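Local coordinates for fimbrin (Schizosaccharomyces pombe, PDB 1RT8), which binds and crosslinks actin filaments through tandem calponin-homology domains and serves cell polarity, cytokinesis, mating and spore formation, at residues V183-F186 and S187-S191; V255-L258 and F259-P263. All blocks are in the same frame, centred on the assembly; numbering follows the deposited sequence.

In the fold
Both contacts are local and belong to the second calponin-homology domain, within the first actin-binding region. Interaction 1 is a polar turn in the loop between helices 162-176 and 194-203; interaction 2 is the C-terminal two turns of helix 248-261 and the residues that leave it. Their centres lie about 16 Å apart, on the same side of the chain's centre, and they touch by apolar packing, Phe186 CE2 of the loop lying 3.6 Å from Val255 CG2 of the helix. Leu166 of helix 162-176 touches both of these side chains, so that the loop and the helix both pack against helix 162-176.

Interaction 1: V183-F186 and S187-S191; sequences VSNF and SKDVS
The chain from Val183 to Ser191 turns back on itself without regular secondary structure, so that Val183 CA comes within 5.6 Å of Asp189 CA; the side chain of Asn185 reaches the backbone of Ser187 and Asp189, and that of Asp189 reaches back to Ser184. Asn185 holds the centre. With its CG set between the backbone N and the carbonyl carbon (chi1 57°), the amide folds over the following residues and its OD1 accepts two backbone N-H groups. Asp189 N, 2.9 Å from Asn185 OD1, lies in the carbonyl plane on a lone pair; Ser187 N, 3.1 Å from the same oxygen, is tilted out of that plane. Ser187 OG adds a weak third bond. Asp189 in turn binds Ser184: its OD2 accepts Ser184 N at 2.7 Å through the anti lone pair and Ser184 OG at 3.1 Å on the syn side, out of the carboxylate plane. The side chains of Asn185 and Asp189 cross at about a right angle, their amide and carboxylate planes 41° apart. Without the amide, as with an alanine at this position, the N-H groups of Ser187 and Asp189 would probably lose their shared acceptor, leaving the turn less firmly held. Beneath this polar layer, Val183 CG2 meets Val190 CG1 at 4.2 Å, and Val190 CG2 lies 3.7 Å from Phe186 C. Asn185 O, covered by the fold of the loop, has no polar partner in the model. Val183 also packs on Leu167 and Leu174, while Phe186 enters the core between helices 162-176 and 248-261. Asn185 OD1 bonded to the N-H two residues on is the signature of an Asx turn, here built into the loop that joins helices 162-176 and 194-203 of the second calponin-homology domain.

Interaction 2: V255-L258 and F259-P263; sequences VAHL and FNTHP
The imidazole of His257 and the methyl of Thr261 meet one turn apart on the helix, His257 CE1 lying 4.0 Å from Thr261 CG2, with Thr261 OG1 oblique to the ring. The ring of Phe259 has Ala256 O at its edge, near the ring plane, and stands edge-to-face with Trp169 of helix 162-176. Leu258 O sits oblique to the His262 ring. Thr261 carries the main side-chain bond: a chi1 of 51° turns OG1 back over the main chain, where it donates to His257 O at 3.0 Å. Thr261 N donates to the same oxygen at 3.1 Å, and the two donors approach from opposite faces of the carbonyl plane, so His257 O is gripped twice. The other backbone bonds keep the i to i+4 pattern, Phe259 N to Val255 O and Asn260 N to Ala256 O, both at 3.0 Å, and His262 N to Leu258 O at 2.9 Å. This last bond closes the helix, since His262 is the first residue to leave helical torsions. The Asn260 amide carbon CG lies 3.3 Å from Ala256 O, but its ND2 is hydrogen-bonded to Leu132 O, tying the helix to the chain that follows helix 117-131. Leu258 packs on Leu199, Leu200 and Leu203 of helix 194-203, while on the neighbouring turn His262 NE2 is hydrogen-bonded to Leu232 O. Carbonyls near a helix C-terminus tend to lack main-chain donors; here those of His257 and Leu258 have them, and the added Thr261 hydroxyl gives His257 O a second donor, which would probably polarise that carbonyl further.

Interaction 1: V183-F186 and S187-S191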
# COMPACT_ATOMS: atom_id res chain seq x y z
N VAL A 183 9.00 25.23 -1.81
CA VAL A 183 7.74 24.52 -1.59
C VAL A 183 7.89 23.46 -0.50
O VAL A 183 8.84 22.68 -0.50
CB VAL A 183 7.27 23.83 -2.90
CG1 VAL A 183 6.26 22.74 -2.61
CG2 VAL A 183 6.66 24.87 -3.83
N SER A 184 6.94 23.43 0.44
CA SER A 184 6.98 22.43 1.51
C SER A 184 5.65 21.71 1.66
O SER A 184 5.48 20.89 2.56
CB SER A 184 7.40 23.09 2.83
OG SER A 184 6.38 23.93 3.33
N ASN A 185 4.71 22.03 0.78
CA ASN A 185 3.39 21.41 0.78
C ASN A 185 2.74 21.64 -0.58
O ASN A 185 3.31 22.31 -1.44
CB ASN A 185 2.50 21.98 1.89
CG ASN A 185 2.34 23.50 1.81
OD1 ASN A 185 1.84 24.04 0.82
ND2 ASN A 185 2.74 24.19 2.87
N PHE A 186 1.55 21.08 -0.76
CA PHE A 186 0.84 21.24 -2.01
C PHE A 186 -0.49 21.95 -1.78
O PHE A 186 -1.50 21.62 -2.40
CB PHE A 186 0.60 19.88 -2.67
CG PHE A 186 1.86 19.15 -2.99
CD1 PHE A 186 2.55 18.47 -2.00
CD2 PHE A 186 2.36 19.15 -4.28
CE1 PHE A 186 3.73 17.80 -2.29
CE2 PHE A 186 3.54 18.48 -4.58
CZ PHE A 186 4.22 17.80 -3.58
N SER A 187 -0.48 22.92 -0.87
CA SER A 187 -1.68 23.69 -0.58
C SER A 187 -1.33 25.17 -0.63
O SER A 187 -1.36 25.79 -1.69
CB SER A 187 -2.27 23.31 0.78
OG SER A 187 -1.33 23.51 1.82
N LYS A 188 -0.97 25.74 0.52
CA LYS A 188 -0.62 27.15 0.59
C LYS A 188 0.54 27.54 -0.34
O LYS A 188 0.46 28.54 -1.05
CB LYS A 188 -0.26 27.52 2.03
CG LYS A 188 -0.52 28.98 2.37
CD LYS A 188 -2.00 29.31 2.17
CE LYS A 188 -2.30 30.77 2.43
NZ LYS A 188 -3.72 31.11 2.11
N ASP A 189 1.60 26.74 -0.34
CA ASP A 189 2.78 27.02 -1.15
C ASP A 189 2.61 27.03 -2.68
O ASP A 189 3.48 27.53 -3.39
CB ASP A 189 3.90 26.03 -0.80
CG ASP A 189 4.53 26.33 0.55
OD1 ASP A 189 4.00 27.20 1.27
OD2 ASP A 189 5.54 25.69 0.88
N VAL A 190 1.52 26.48 -3.18
CA VAL A 190 1.31 26.46 -4.63
C VAL A 190 0.02 27.15 -5.01
O VAL A 190 -0.28 27.30 -6.20
CB VAL A 190 1.28 25.00 -5.19
CG1 VAL A 190 2.60 24.30 -4.88
CG2 VAL A 190 0.11 24.22 -4.60
N SER A 191 -0.73 27.59 -4.01
CA SER A 191 -2.02 28.22 -4.25
C SER A 191 -2.07 29.57 -4.97
O SER A 191 -3.15 29.97 -5.39
CB SER A 191 -2.80 28.33 -2.93
OG SER A 191 -2.15 29.18 -1.99

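Interaction 2: V255-L258 and F259-P263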
# COMPACT_ATOMS: atom_id res chain seq x y z
N VAL A 255 0.96 17.75 -9.65
CA VAL A 255 2.42 17.70 -9.60
C VAL A 255 2.97 16.31 -9.94
O VAL A 255 4.02 16.19 -10.58
CB VAL A 255 2.96 18.11 -8.21
CG1 VAL A 255 4.47 17.93 -8.16
CG2 VAL A 255 2.58 19.55 -7.91
N ALA A 256 2.28 15.27 -9.50
CA ALA A 256 2.73 13.91 -9.76
C ALA A 256 2.79 13.63 -11.26
O ALA A 256 3.79 13.13 -11.77
CB ALA A 256 1.81 12.91 -9.06
N HIS A 257 1.70 13.95 -11.96
CA HIS A 257 1.64 13.71 -13.39
C HIS A 257 2.69 14.51 -14.16
O HIS A 257 3.29 14.02 -15.12
CB HIS A 257 0.24 14.04 -13.91
CG HIS A 257 0.06 13.79 -15.37
ND1 HIS A 257 0.31 14.76 -16.32
CD2 HIS A 257 -0.29 12.68 -16.05
CE1 HIS A 257 0.12 14.25 -17.53
NE2 HIS A 257 -0.25 12.99 -17.39
N LEU A 258 2.91 15.75 -13.73
CA LEU A 258 3.88 16.62 -14.36
C LEU A 258 5.26 16.00 -14.21
O LEU A 258 6.10 16.09 -15.11
CB LEU A 258 3.86 18.00 -13.69
CG LEU A 258 4.77 19.08 -14.28
CD1 LEU A 258 4.39 19.33 -15.74
CD2 LEU A 258 4.63 20.35 -13.45
N PHE A 259 5.48 15.35 -13.07
CA PHE A 259 6.74 14.70 -12.79
C PHE A 259 6.93 13.45 -13.63
O PHE A 259 8.05 13.14 -14.05
CB PHE A 259 6.81 14.32 -11.31
CG PHE A 259 7.98 13.44 -10.97
CD1 PHE A 259 9.24 13.98 -10.76
CD2 PHE A 259 7.81 12.07 -10.84
CE1 PHE A 259 10.32 13.16 -10.43
CE2 PHE A 259 8.88 11.24 -10.51
CZ PHE A 259 10.14 11.79 -10.31
N ASN A 260 5.85 12.72 -13.88
CA ASN A 260 5.94 11.49 -14.67
C ASN A 260 6.22 11.74 -16.14
O ASN A 260 6.88 10.94 -16.79
CB ASN A 260 4.66 10.66 -14.55
CG ASN A 260 4.42 10.15 -13.15
OD1 ASN A 260 5.36 9.97 -12.38
ND2 ASN A 260 3.16 9.89 -12.82
N THR A 261 5.72 12.85 -16.66
CA THR A 261 5.92 13.14 -18.07
C THR A 261 7.05 14.13 -18.37
O THR A 261 7.57 14.15 -19.48
CB THR A 261 4.61 13.67 -18.69
OG1 THR A 261 4.10 14.73 -17.89
CG2 THR A 261 3.57 12.56 -18.76
N HIS A 262 7.44 14.93 -17.38
CA HIS A 262 8.48 15.92 -17.59
C HIS A 262 9.47 16.06 -16.43
O HIS A 262 9.64 17.16 -15.89
CB HIS A 262 7.84 17.27 -17.89
CG HIS A 262 7.06 17.29 -19.17
ND1 HIS A 262 7.67 17.33 -20.41
CD2 HIS A 262 5.73 17.22 -19.41
CE1 HIS A 262 6.74 17.29 -21.36
NE2 HIS A 262 5.56 17.22 -20.78
N PRO A 263 10.15 14.97 -16.05
CA PRO A 263 11.12 15.00 -14.95
C PRO A 263 12.07 16.19 -15.05
O PRO A 263 12.43 16.80 -14.04
CB PRO A 263 11.85 13.67 -15.09
CG PRO A 263 10.80 12.78 -15.64
CD PRO A 263 10.14 13.64 -16.69